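Local atomic coordinates of mannose recognizing lectin (PDB entry 4TKC), a protein that binds mannose as a fungal lectin of the bulb-type family, with separate pockets on one chain each seen holding a mannopyranose. Residues Ser9-Pro12 and Val16-Arg19; Gly38-Phe43 and Lys49-Asp54; Lys56-Val61 and Thr77-Thr82; Asn92-Asn97 and Val102-Gly107. One frame throughout, in Å; residues are numbered along the deposited sequence.

Interaction 1 of 4, residues Ser9-Pro12 and Val16-Arg19; sequences STLP and VIGR
In the beta-prism core of this bulb-type lectin, Leu11 on strand 10-12 meets Ile17 on strand 15-18, although the two strands belong to different sheets. The backbones stay well apart, Leu11 CA and Val16 CA lying 7.1 Å from each other, and no hydrogen bond crosses; Leu11 bridges the gap to the Ile17 side chain and Val16 backbone. Leu11 turns its CG anti to the backbone N (chi1 -158°), which carries both methyls across. CD1 comes to 3.6 Å from Val16 N, while CD2 rests 3.9 Å from Ile17 CG1, the two side chains meeting at a slant. Ile17 holds CG1 beside its own backbone N (chi1 -42°), and this brings the branch within range of the leucine fork. Val16 offers its backbone, with its side chain directed away from Leu11; its N is hydrogen-bonded to Tyr7 OH, and its side chain packs on Phe60 and on Tyr7 of the second subunit. Beyond the pair, Leu11 also touches Leu93 of its own sheet and Val61 and Met63 of the next, whereas Ile17 lies on Phe32 and Val34 of the third. Apolar residues of three sheets meeting round the central axis are the hallmark of the beta-prism II fold.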
loop_
_atom_site.group_PDB
_atom_site.type_symbol
_atom_site.label_atom_id
_atom_site.label_comp_id
_atom_site.label_asym_id
_atom_site.label_seq_id
_atom_site.Cartn_x
_atom_site.Cartn_y
_atom_site.Cartn_z
ATOM N N SER A 9 3.431 -11.836 4.033
ATOM C CA SER A 9 4.444 -12.190 3.033
ATOM C C SER A 9 4.224 -11.711 1.606
ATOM O O SER A 9 5.117 -11.741 0.757
ATOM C CB SER A 9 4.542 -13.732 2.935
ATOM O OG SER A 9 3.333 -14.274 2.383
ATOM N N THR A 10 3.013 -11.218 1.330
ATOM C CA THR A 10 2.566 -11.169 -0.039
ATOM C C THR A 10 1.950 -9.825 -0.452
ATOM O O THR A 10 1.038 -9.315 0.227
ATOM C CB THR A 10 1.565 -12.318 -0.301
ATOM O OG1 THR A 10 2.194 -13.591 -0.034
ATOM C CG2 THR A 10 0.990 -12.281 -1.734
ATOM N N LEU A 11 2.470 -9.242 -1.525
ATOM C CA LEU A 11 1.951 -8.011 -2.125
ATOM C C LEU A 11 1.047 -8.383 -3.282
ATOM O O LEU A 11 1.517 -8.813 -4.319
ATOM C CB LEU A 11 3.108 -7.132 -2.638
ATOM C CG LEU A 11 2.773 -5.656 -2.783
ATOM C CD1 LEU A 11 2.373 -5.047 -1.438
ATOM C CD2 LEU A 11 3.927 -4.893 -3.384
ATOM N N PRO A 12 -0.268 -8.337 -3.087
ATOM C CA PRO A 12 -1.204 -8.605 -4.184
ATOM C C PRO A 12 -1.360 -7.408 -5.149
ATOM O O PRO A 12 -0.738 -6.373 -4.942
ATOM C CB PRO A 12 -2.529 -8.881 -3.452
ATOM C CG PRO A 12 -2.376 -8.284 -2.105
ATOM C CD PRO A 12 -0.961 -7.884 -1.866
ATOM N N VAL A 16 0.893 -1.859 -2.196
ATOM C CA VAL A 16 1.975 -0.915 -2.176
ATOM C C VAL A 16 2.719 -0.965 -0.860
ATOM O O VAL A 16 2.123 -0.967 0.221
ATOM C CB VAL A 16 1.470 0.546 -2.348
ATOM C CG1 VAL A 16 2.597 1.523 -2.031
ATOM C CG2 VAL A 16 1.006 0.740 -3.772
ATOM N N ILE A 17 4.055 -1.076 -0.983
ATOM C CA ILE A 17 4.966 -0.921 0.163
ATOM C C ILE A 17 5.707 0.404 0.104
ATOM O O ILE A 17 6.419 0.663 -0.869
ATOM C CB ILE A 17 6.147 -1.930 0.145
ATOM C CG1 ILE A 17 5.735 -3.321 -0.255
ATOM C CG2 ILE A 17 6.865 -1.923 1.481
ATOM C CD1 ILE A 17 6.915 -4.262 -0.336
ATOM N N GLY A 18 5.494 1.290 1.091
ATOM C CA GLY A 18 6.270 2.495 1.132
ATOM C C GLY A 18 7.427 2.463 2.116
ATOM O O GLY A 18 7.746 1.384 2.644
ATOM N N ARG A 19 8.146 3.567 2.256
ATOM C CA ARG A 19 9.328 3.661 3.133
ATOM C C ARG A 19 8.964 3.367 4.572
ATOM O O ARG A 19 7.959 3.931 5.088
ATOM C CB ARG A 19 9.989 5.024 3.050
ATOM C CG ARG A 19 10.488 5.372 1.668
ATOM C CD ARG A 19 11.128 6.745 1.603
ATOM N NE ARG A 19 11.738 6.969 0.303
ATOM C CZ ARG A 19 12.342 8.095 -0.062
ATOM N NH1 ARG A 19 12.886 8.215 -1.261
ATOM N NH2 ARG A 19 12.467 9.080 0.807
#

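Interaction 2 of 4, residues Gly38-Phe43 and Lys49-Asp54; sequences GNIQLF and KLWSVD
Gln41 and Asp54 make the one side-chain hydrogen bond between segments 38-43 and 49-54: Gln41 NE2 donates to Asp54 OD1 at 2.9 Å, arriving from above the carboxylate plane, with the amide and carboxylate turned 77° apart. The other oxygen is gripped twice from within segment 49-54. Lys49 NZ forms a salt bridge to Asp54 OD2 at 2.8 Å on its syn side, and Ser52 OG reaches that oxygen at 2.9 Å from the opposite face. A bend in the lysine chain (chi3 68°) returns its ammonium group toward Asp54, while the root of the chain covers Phe43 in a CH-pi contact, Lys49 CB standing 4.1 Å from the ring centroid. On the other face of the sheet, Ile40 CG2 meets the edge of the Trp51 indole at CZ3, 4.0 Å away. Between the side-chain layers runs an antiparallel ladder, Ile40 with Val53 and Leu42 with Trp51, ending in a classic beta bulge where Leu50 and Trp51 both face Leu42. Leu50 N gives Leu42 O a 2.8 Å bond; that from Trp51 N is weak. Asn39 OD1 bonds to Gly55 N farther out. With three donors around one carboxylate, Asp54 is probably stabilised as an anion.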
loop_
_atom_site.group_PDB
_atom_site.type_symbol
_atom_site.label_atom_id
_atom_site.label_comp_id
_atom_site.label_asym_id
_atom_site.label_seq_id
_atom_site.Cartn_x
_atom_site.Cartn_y
_atom_site.Cartn_z
ATOM N N GLY A 38 15.567 5.194 0.796
ATOM C CA GLY A 38 15.112 4.984 -0.582
ATOM C C GLY A 38 15.724 3.777 -1.274
ATOM O O GLY A 38 15.765 3.697 -2.506
ATOM N N ASN A 39 16.089 2.781 -0.477
ATOM C CA ASN A 39 16.526 1.541 -1.076
ATOM C C ASN A 39 15.496 0.425 -0.996
ATOM O O ASN A 39 14.659 0.404 -0.095
ATOM C CB ASN A 39 17.852 1.065 -0.463
ATOM C CG ASN A 39 18.935 2.112 -0.587
ATOM O OD1 ASN A 39 19.035 2.774 -1.613
ATOM N ND2 ASN A 39 19.661 2.357 0.487
ATOM N N ILE A 40 15.536 -0.465 -1.983
ATOM C CA ILE A 40 14.664 -1.626 -2.050
ATOM C C ILE A 40 15.533 -2.874 -1.787
ATOM O O ILE A 40 16.484 -3.165 -2.534
ATOM C CB ILE A 40 13.991 -1.765 -3.423
ATOM C CG1 ILE A 40 13.223 -0.479 -3.774
ATOM C CG2 ILE A 40 13.041 -2.944 -3.433
ATOM C CD1 ILE A 40 12.743 -0.450 -5.203
ATOM N N GLN A 41 15.271 -3.525 -0.654
ATOM C CA GLN A 41 16.261 -4.516 -0.148
ATOM C C GLN A 41 15.580 -5.745 0.416
ATOM O O GLN A 41 14.633 -5.668 1.196
ATOM C CB GLN A 41 17.116 -3.860 0.935
ATOM C CG GLN A 41 17.844 -2.625 0.453
ATOM C CD GLN A 41 18.758 -2.037 1.496
ATOM O OE1 GLN A 41 18.446 -2.031 2.678
ATOM N NE2 GLN A 41 19.931 -1.563 1.055
ATOM N N LEU A 42 16.177 -6.892 0.079
ATOM C CA LEU A 42 15.730 -8.184 0.556
ATOM C C LEU A 42 16.822 -8.660 1.509
ATOM O O LEU A 42 17.971 -8.924 1.089
ATOM C CB LEU A 42 15.603 -9.187 -0.603
ATOM C CG LEU A 42 15.000 -10.552 -0.271
ATOM C CD1 LEU A 42 13.533 -10.407 0.124
ATOM C CD2 LEU A 42 15.181 -11.519 -1.439
ATOM N N PHE A 43 16.457 -8.882 2.769
ATOM C CA PHE A 43 17.410 -9.244 3.826
ATOM C C PHE A 43 17.041 -10.573 4.466
ATOM O O PHE A 43 15.881 -10.941 4.627
ATOM C CB PHE A 43 17.413 -8.130 4.906
ATOM C CG PHE A 43 18.511 -7.117 4.736
ATOM C CD1 PHE A 43 18.349 -6.006 3.917
ATOM C CD2 PHE A 43 19.733 -7.310 5.341
ATOM C CE1 PHE A 43 19.387 -5.107 3.722
ATOM C CE2 PHE A 43 20.774 -6.422 5.155
ATOM C CZ PHE A 43 20.606 -5.321 4.345
ATOM N N LYS A 49 22.164 -9.110 3.007
ATOM C CA LYS A 49 21.464 -8.502 1.867
ATOM C C LYS A 49 21.491 -9.453 0.681
ATOM O O LYS A 49 22.529 -9.661 0.043
ATOM C CB LYS A 49 22.073 -7.150 1.471
ATOM C CG LYS A 49 21.165 -6.290 0.583
ATOM C CD LYS A 49 21.573 -4.807 0.547
ATOM C CE LYS A 49 22.896 -4.618 -0.171
ATOM N NZ LYS A 49 23.292 -3.181 -0.181
ATOM N N LEU A 50 20.387 -10.155 0.501
ATOM C CA LEU A 50 20.243 -11.134 -0.575
ATOM C C LEU A 50 20.182 -10.492 -1.953
ATOM O O LEU A 50 20.647 -11.031 -2.952
ATOM C CB LEU A 50 19.034 -12.020 -0.334
ATOM C CG LEU A 50 19.073 -12.858 0.934
ATOM C CD1 LEU A 50 17.744 -13.601 1.059
ATOM C CD2 LEU A 50 20.281 -13.795 0.951
ATOM N N TRP A 51 19.480 -9.354 -2.012
ATOM C CA TRP A 51 19.147 -8.721 -3.280
ATOM C C TRP A 51 18.744 -7.295 -2.982
ATOM O O TRP A 51 18.196 -7.037 -1.920
ATOM C CB TRP A 51 17.957 -9.465 -3.929
ATOM C CG TRP A 51 17.510 -8.920 -5.256
ATOM C CD1 TRP A 51 17.810 -9.379 -6.498
ATOM C CD2 TRP A 51 16.559 -7.848 -5.448
ATOM N NE1 TRP A 51 17.142 -8.620 -7.451
ATOM C CE2 TRP A 51 16.393 -7.675 -6.820
ATOM C CE3 TRP A 51 15.847 -7.023 -4.581
ATOM C CZ2 TRP A 51 15.588 -6.695 -7.357
ATOM C CZ3 TRP A 51 14.995 -6.021 -5.128
ATOM C CH2 TRP A 51 14.870 -5.890 -6.501
ATOM N N SER A 52 19.161 -6.373 -3.847
ATOM C CA SER A 52 18.744 -4.987 -3.655
ATOM C C SER A 52 18.767 -4.158 -4.910
ATOM O O SER A 52 19.410 -4.476 -5.872
ATOM C CB SER A 52 19.643 -4.303 -2.629
ATOM O OG SER A 52 20.972 -4.238 -3.117
ATOM N N VAL A 53 17.965 -3.074 -4.856
ATOM C CA VAL A 53 18.089 -1.940 -5.781
ATOM C C VAL A 53 18.383 -0.709 -4.915
ATOM O O VAL A 53 17.509 -0.199 -4.217
ATOM C CB VAL A 53 16.798 -1.702 -6.616
ATOM C CG1 VAL A 53 16.917 -0.403 -7.427
ATOM C CG2 VAL A 53 16.526 -2.903 -7.522
ATOM N N ASP A 54 19.633 -0.270 -4.929
ATOM C CA ASP A 54 20.101 0.769 -4.021
ATOM C C ASP A 54 20.454 2.026 -4.794
ATOM O O ASP A 54 20.756 1.964 -5.967
ATOM C CB ASP A 54 21.377 0.285 -3.317
ATOM C CG ASP A 54 21.144 -0.919 -2.422
ATOM O OD1 ASP A 54 20.047 -1.034 -1.818
ATOM O OD2 ASP A 54 22.077 -1.726 -2.267
HETATM O O HOH W 1 16.964 2.502 -4.726
#

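Interaction 3 of 4, residues Lys56-Val61 and Thr77-Thr82; sequences KNASFV and TAVWHT. With BMA (beta-D-mannopyranose), chain B.
The bend at the third torsion of Lys56 (chi3 71°) lets its chain run past Val79 in the opposite direction and bring NZ to Val79 O. That hydrogen bond, 3.0 Å from Lys56 NZ to Val79 O, is well bent at the acceptor, with a C=O...N angle of 118° and the donor tilted out of the carbonyl plane. A water accepts from the same Lys56 NZ and donates to Ala78 O, so the ammonium group serves two successive carbonyls. Val79 packs CB against Lys56 CB at 3.7 Å; its chi1 of -58° puts CG1 beside the backbone N, near Lys56 O, and sends CG2 to Ala58 CB at 4.1 Å. Further along, Val61 CG1 lies in the plane of the Trp80 indole, at its edge, 3.9 Å from CZ3. The outward side of strand 78-81 belongs to a sugar pocket: Ala78 CB touches C6 of the bound beta-D-mannopyranose at 3.5 Å, and His81 lines the same site, which Gln64, Asp66, Asn68, Tyr72 and Asn85 complete with hydrogen bonds. Strand 69-72 lies between 60-63 and 78-81 in their sheet; on the inner side Trp80 meets Trp51 and Phe32, and Val61 meets Ile40 and Val34.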
loop_
_atom_site.group_PDB
_atom_site.type_symbol
_atom_site.label_atom_id
_atom_site.label_comp_id
_atom_site.label_asym_id
_atom_site.label_seq_id
_atom_site.Cartn_x
_atom_site.Cartn_y
_atom_site.Cartn_z
ATOM N N LYS A 56 18.615 4.617 -5.805
ATOM C CA LYS A 56 17.642 5.259 -6.706
ATOM C C LYS A 56 16.490 6.054 -6.068
ATOM O O LYS A 56 15.606 6.513 -6.790
ATOM C CB LYS A 56 17.109 4.205 -7.699
ATOM C CG LYS A 56 18.249 3.496 -8.429
ATOM C CD LYS A 56 17.782 2.660 -9.610
ATOM C CE LYS A 56 17.311 3.502 -10.787
ATOM N NZ LYS A 56 16.976 2.693 -11.997
ATOM N N ASN A 57 16.573 6.313 -4.765
ATOM C CA ASN A 57 15.552 7.160 -4.098
ATOM C C ASN A 57 14.147 6.587 -4.280
ATOM O O ASN A 57 13.171 7.341 -4.497
ATOM C CB ASN A 57 15.613 8.605 -4.581
ATOM C CG ASN A 57 14.996 9.556 -3.595
ATOM O OD1 ASN A 57 15.173 9.423 -2.378
ATOM N ND2 ASN A 57 14.216 10.491 -4.113
ATOM N N ALA A 58 14.007 5.268 -4.150
ATOM C CA ALA A 58 12.698 4.640 -4.187
ATOM C C ALA A 58 11.797 5.170 -3.071
ATOM O O ALA A 58 12.239 5.314 -1.916
ATOM C CB ALA A 58 12.811 3.147 -4.073
ATOM N N SER A 59 10.553 5.509 -3.454
ATOM C CA SER A 59 9.512 5.859 -2.506
ATOM C C SER A 59 8.599 4.669 -2.178
ATOM O O SER A 59 8.115 4.521 -1.048
ATOM C CB SER A 59 8.699 6.995 -3.100
ATOM O OG SER A 59 7.646 7.421 -2.269
ATOM N N PHE A 60 8.288 3.858 -3.177
ATOM C CA PHE A 60 7.376 2.751 -2.937
ATOM C C PHE A 60 7.556 1.672 -4.027
ATOM O O PHE A 60 8.018 1.980 -5.119
ATOM C CB PHE A 60 5.893 3.249 -2.801
ATOM C CG PHE A 60 5.336 3.854 -4.050
ATOM C CD1 PHE A 60 5.400 5.227 -4.242
ATOM C CD2 PHE A 60 4.596 3.096 -4.951
ATOM C CE1 PHE A 60 4.857 5.807 -5.365
ATOM C CE2 PHE A 60 4.047 3.690 -6.085
ATOM C CZ PHE A 60 4.191 5.047 -6.288
ATOM N N VAL A 61 7.045 0.482 -3.715
ATOM C CA VAL A 61 6.907 -0.630 -4.651
ATOM C C VAL A 61 5.425 -0.992 -4.795
ATOM O O VAL A 61 4.723 -1.081 -3.790
ATOM C CB VAL A 61 7.686 -1.852 -4.106
ATOM C CG1 VAL A 61 7.352 -3.143 -4.846
ATOM C CG2 VAL A 61 9.185 -1.610 -4.204
ATOM N N THR A 77 8.485 8.339 -11.135
ATOM C CA THR A 77 9.421 7.723 -12.103
ATOM C C THR A 77 9.773 6.306 -11.665
ATOM O O THR A 77 10.073 6.092 -10.508
ATOM C CB THR A 77 10.711 8.570 -12.246
ATOM O OG1 THR A 77 10.351 9.917 -12.581
ATOM C CG2 THR A 77 11.649 8.009 -13.308
ATOM N N ALA A 78 9.672 5.357 -12.596
ATOM C CA ALA A 78 10.047 3.958 -12.305
ATOM C C ALA A 78 11.554 3.786 -12.080
ATOM O O ALA A 78 12.335 4.329 -12.846
ATOM C CB ALA A 78 9.544 3.041 -13.406
ATOM N N VAL A 79 11.912 3.233 -10.926
ATOM C CA VAL A 79 13.319 2.957 -10.642
ATOM C C VAL A 79 13.655 1.466 -10.653
ATOM O O VAL A 79 14.824 1.089 -10.557
ATOM C CB VAL A 79 13.801 3.565 -9.304
ATOM C CG1 VAL A 79 13.597 5.084 -9.290
ATOM C CG2 VAL A 79 13.091 2.908 -8.122
ATOM N N TRP A 80 12.646 0.614 -10.775
ATOM C CA TRP A 80 12.849 -0.867 -10.808
ATOM C C TRP A 80 11.590 -1.495 -11.372
ATOM O O TRP A 80 10.491 -0.999 -11.098
ATOM C CB TRP A 80 13.026 -1.415 -9.401
ATOM C CG TRP A 80 12.965 -2.941 -9.339
ATOM C CD1 TRP A 80 13.785 -3.842 -9.980
ATOM C CD2 TRP A 80 12.059 -3.706 -8.541
ATOM N NE1 TRP A 80 13.381 -5.127 -9.672
ATOM C CE2 TRP A 80 12.360 -5.076 -8.758
ATOM C CE3 TRP A 80 11.027 -3.352 -7.626
ATOM C CZ2 TRP A 80 11.663 -6.098 -8.136
ATOM C CZ3 TRP A 80 10.366 -4.370 -6.963
ATOM C CH2 TRP A 80 10.706 -5.748 -7.219
ATOM N N HIS A 81 11.674 -2.495 -12.226
ATOM C CA HIS A 81 10.490 -3.232 -12.601
ATOM C C HIS A 81 10.841 -4.656 -12.988
ATOM O O HIS A 81 11.941 -4.940 -13.464
ATOM C CB HIS A 81 9.691 -2.496 -13.690
ATOM C CG HIS A 81 10.459 -2.248 -14.936
ATOM N ND1 HIS A 81 10.266 -2.986 -16.088
ATOM C CD2 HIS A 81 11.428 -1.349 -15.219
ATOM C CE1 HIS A 81 11.084 -2.548 -17.030
ATOM N NE2 HIS A 81 11.828 -1.582 -16.516
ATOM N N THR A 82 9.949 -5.565 -12.634
ATOM C CA THR A 82 10.077 -6.993 -12.956
ATOM C C THR A 82 9.735 -7.332 -14.409
ATOM O O THR A 82 10.118 -8.403 -14.903
ATOM C CB THR A 82 9.217 -7.842 -12.024
ATOM O OG1 THR A 82 7.846 -7.393 -12.149
ATOM C CG2 THR A 82 9.647 -7.620 -10.571
HETATM C C1 BMA B . 4.977 -0.151 -17.859
HETATM C C2 BMA B . 3.849 -0.142 -16.833
HETATM C C3 BMA B . 4.005 1.129 -16.015
HETATM C C4 BMA B . 5.418 1.234 -15.415
HETATM C C5 BMA B . 6.502 1.086 -16.487
HETATM C C6 BMA B . 7.894 1.178 -15.862
HETATM O O1 BMA B . 4.779 -1.338 -18.634
HETATM O O2 BMA B . 3.877 -1.331 -16.032
HETATM O O3 BMA B . 2.986 1.133 -15.012
HETATM O O4 BMA B . 5.594 2.493 -14.761
HETATM O O5 BMA B . 6.247 -0.144 -17.177
HETATM O O6 BMA B . 8.821 0.198 -16.359
HETATM O O HOH W 2 15.268 4.574 -13.155
#

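Interaction 4 of 4, residues Asn92-Asn97 and Val102-Gly107; sequences NLVCQN and VVYAKG. With MAN (alpha-D-mannopyranose), chain D.
Tyr104 starts its path over strand 92-95, its CB 4.0 Å from Asn92 O, and swings CG beside its own backbone N (chi1 -75°), so that the ring leans back along the hairpin toward Val94 and Gln96. CD2 then meets Val94 CG2 at 3.8 Å, near the plane of the ring. Val102 CG1, two residues earlier on the same strand, sits 3.5 Å above the ring plane and over its centre, giving one face an aliphatic floor. Past CE2 the extended Gln96 chain brings its carboxamide to the ring edge, the two planes 34° apart. CE1 passes 3.6 Å from O4 of the bound alpha-D-mannopyranose, and at the tip Tyr104 OH is hydrogen-bonded to that same O4 at 2.7 Å. Gln96, Asp98, Asn100, Val102 and Tyr104 follow the alternating QxDxNxVxY pattern of mannose-binding bulb-type lectins; Asp98 and Asn100 also hydrogen-bond the sugar. The backbone holds Tyr104 in register by a pair of bonds with Asn92, Tyr104 N reaching Asn92 O at 2.9 Å, and Val94 pairs likewise with Val102. On the opposite face of the hairpin Leu93 CD1 packs on Val103 CG2 at 3.7 Å, pointing inward, where Leu93 also touches Leu11 and Phe32. At the far end of the ladder a water accepts from Asn92 ND2 at 2.9 Å and also lies within hydrogen-bonding distance of Tyr104 O.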
loop_
_atom_site.group_PDB
_atom_site.type_symbol
_atom_site.label_atom_id
_atom_site.label_comp_id
_atom_site.label_asym_id
_atom_site.label_seq_id
_atom_site.Cartn_x
_atom_site.Cartn_y
_atom_site.Cartn_z
ATOM N N ASN A 92 0.945 -11.839 -7.826
ATOM C CA ASN A 92 1.293 -11.604 -6.448
ATOM C C ASN A 92 2.778 -11.571 -6.327
ATOM O O ASN A 92 3.454 -12.416 -6.994
ATOM C CB ASN A 92 0.733 -12.710 -5.574
ATOM C CG ASN A 92 -0.753 -12.569 -5.352
ATOM O OD1 ASN A 92 -1.188 -11.814 -4.483
ATOM N ND2 ASN A 92 -1.527 -13.324 -6.110
ATOM N N LEU A 93 3.329 -10.765 -5.436
ATOM C CA LEU A 93 4.768 -10.809 -5.142
ATOM C C LEU A 93 4.889 -11.440 -3.768
ATOM O O LEU A 93 4.332 -10.914 -2.790
ATOM C CB LEU A 93 5.389 -9.389 -5.146
ATOM C CG LEU A 93 6.833 -9.214 -4.688
ATOM C CD1 LEU A 93 7.709 -9.632 -5.849
ATOM C CD2 LEU A 93 7.182 -7.794 -4.236
ATOM N N VAL A 94 5.649 -12.564 -3.689
ATOM C CA VAL A 94 5.711 -13.305 -2.452
ATOM C C VAL A 94 7.143 -13.358 -1.895
ATOM O O VAL A 94 8.114 -13.763 -2.601
ATOM C CB VAL A 94 5.192 -14.762 -2.608
ATOM C CG1 VAL A 94 5.179 -15.470 -1.272
ATOM C CG2 VAL A 94 3.785 -14.768 -3.182
ATOM N N CYS A 95 7.267 -13.041 -0.610
ATOM C CA CYS A 95 8.541 -13.066 0.130
ATOM C C CYS A 95 8.545 -14.399 0.880
ATOM O O CYS A 95 7.827 -14.544 1.896
ATOM C CB CYS A 95 8.605 -11.873 1.110
ATOM S SG CYS A 95 10.154 -11.717 2.031
ATOM N N GLN A 96 9.344 -15.358 0.378
ATOM C CA GLN A 96 9.223 -16.753 0.855
ATOM C C GLN A 96 10.246 -17.093 1.955
ATOM O O GLN A 96 11.317 -16.454 2.048
ATOM C CB GLN A 96 9.409 -17.724 -0.321
ATOM C CG GLN A 96 8.331 -17.600 -1.377
ATOM C CD GLN A 96 8.445 -18.532 -2.565
ATOM O OE1 GLN A 96 9.512 -19.182 -2.779
ATOM N NE2 GLN A 96 7.345 -18.817 -3.192
ATOM N N ASN A 97 9.895 -18.112 2.750
ATOM C CA ASN A 97 10.788 -18.623 3.767
ATOM C C ASN A 97 12.127 -19.137 3.200
ATOM O O ASN A 97 13.142 -19.006 3.872
ATOM C CB ASN A 97 10.164 -19.787 4.533
ATOM C CG ASN A 97 8.990 -19.398 5.389
ATOM O OD1 ASN A 97 8.797 -18.227 5.749
ATOM N ND2 ASN A 97 8.197 -20.392 5.750
ATOM N N VAL A 102 9.424 -13.732 -5.280
ATOM C CA VAL A 102 8.863 -14.274 -6.482
ATOM C C VAL A 102 7.595 -13.508 -6.922
ATOM O O VAL A 102 6.690 -13.298 -6.104
ATOM C CB VAL A 102 8.511 -15.786 -6.317
ATOM C CG1 VAL A 102 8.134 -16.403 -7.653
ATOM C CG2 VAL A 102 9.657 -16.586 -5.692
ATOM N N VAL A 103 7.534 -13.167 -8.218
ATOM C CA VAL A 103 6.256 -12.722 -8.847
ATOM C C VAL A 103 5.608 -13.958 -9.443
ATOM O O VAL A 103 6.187 -14.613 -10.341
ATOM C CB VAL A 103 6.437 -11.676 -9.954
ATOM C CG1 VAL A 103 5.077 -11.352 -10.561
ATOM C CG2 VAL A 103 7.102 -10.403 -9.418
ATOM N N TYR A 104 4.492 -14.349 -8.864
ATOM C CA TYR A 104 3.661 -15.429 -9.332
ATOM C C TYR A 104 2.489 -14.915 -10.164
ATOM O O TYR A 104 1.782 -13.960 -9.752
ATOM C CB TYR A 104 3.098 -16.226 -8.157
ATOM C CG TYR A 104 4.097 -17.146 -7.468
ATOM C CD1 TYR A 104 4.540 -18.339 -8.071
ATOM C CD2 TYR A 104 4.637 -16.804 -6.252
ATOM C CE1 TYR A 104 5.457 -19.145 -7.439
ATOM C CE2 TYR A 104 5.521 -17.640 -5.601
ATOM C CZ TYR A 104 5.950 -18.792 -6.218
ATOM O OH TYR A 104 6.881 -19.625 -5.612
ATOM N N ALA A 105 2.238 -15.514 -11.311
ATOM C CA ALA A 105 1.025 -15.376 -12.083
ATOM C C ALA A 105 0.054 -16.469 -11.667
ATOM O O ALA A 105 0.356 -17.237 -10.747
ATOM C CB ALA A 105 1.311 -15.435 -13.577
ATOM N N LYS A 106 -1.126 -16.478 -12.294
ATOM C CA LYS A 106 -2.167 -17.437 -11.961
ATOM C C LYS A 106 -1.616 -18.849 -11.785
ATOM O O LYS A 106 -0.723 -19.273 -12.506
ATOM C CB LYS A 106 -3.250 -17.452 -13.049
ATOM C CG LYS A 106 -4.484 -18.267 -12.711
ATOM C CD LYS A 106 -5.479 -18.277 -13.863
ATOM C CE LYS A 106 -6.577 -19.312 -13.645
ATOM N NZ LYS A 106 -7.526 -19.402 -14.791
ATOM N N GLY A 107 -2.135 -19.583 -10.810
ATOM C CA GLY A 107 -1.819 -20.997 -10.731
ATOM C C GLY A 107 -0.444 -21.257 -10.160
ATOM O O GLY A 107 0.106 -22.326 -10.353
HETATM C C1 MAN D . 12.498 -21.993 -6.233
HETATM C C2 MAN D . 11.532 -21.756 -5.079
HETATM C C3 MAN D . 10.113 -21.704 -5.637
HETATM C C4 MAN D . 10.013 -20.628 -6.732
HETATM C C5 MAN D . 11.049 -20.909 -7.825
HETATM C C6 MAN D . 11.095 -19.790 -8.835
HETATM O O1 MAN D . 12.311 -23.285 -6.772
HETATM O O2 MAN D . 11.908 -20.567 -4.440
HETATM O O3 MAN D . 9.236 -21.390 -4.578
HETATM O O4 MAN D . 8.700 -20.626 -7.267
HETATM O O5 MAN D . 12.354 -21.055 -7.265
HETATM O O6 MAN D . 11.917 -20.156 -9.922
HETATM O O HOH W 3 -0.442 -15.024 -8.243
#

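From the N terminus the contacts follow in series, none nesting or crossing. Interaction 1 closes a three-residue connection by which the chain passes from one sheet to the next; interaction 2 closes the hairpin of strands 40-44 and 48-53 in another sheet; interaction 3 spans fifteen residues, including strand 69-72; interaction 4 closes the hairpin 92-95 and 101-105. Interaction 1 bonds to two others, Leu11 N to Leu93 O of interaction 4 and Arg19 to Asn57 and Ala58 of interaction 3; with interaction 2 it packs. Interactions 2 and 3 meet at Trp51 and Trp80. Interactions 3 and 4, centres about 19 Å apart across the chain's middle, each contribute two residues to a different mannose pocket.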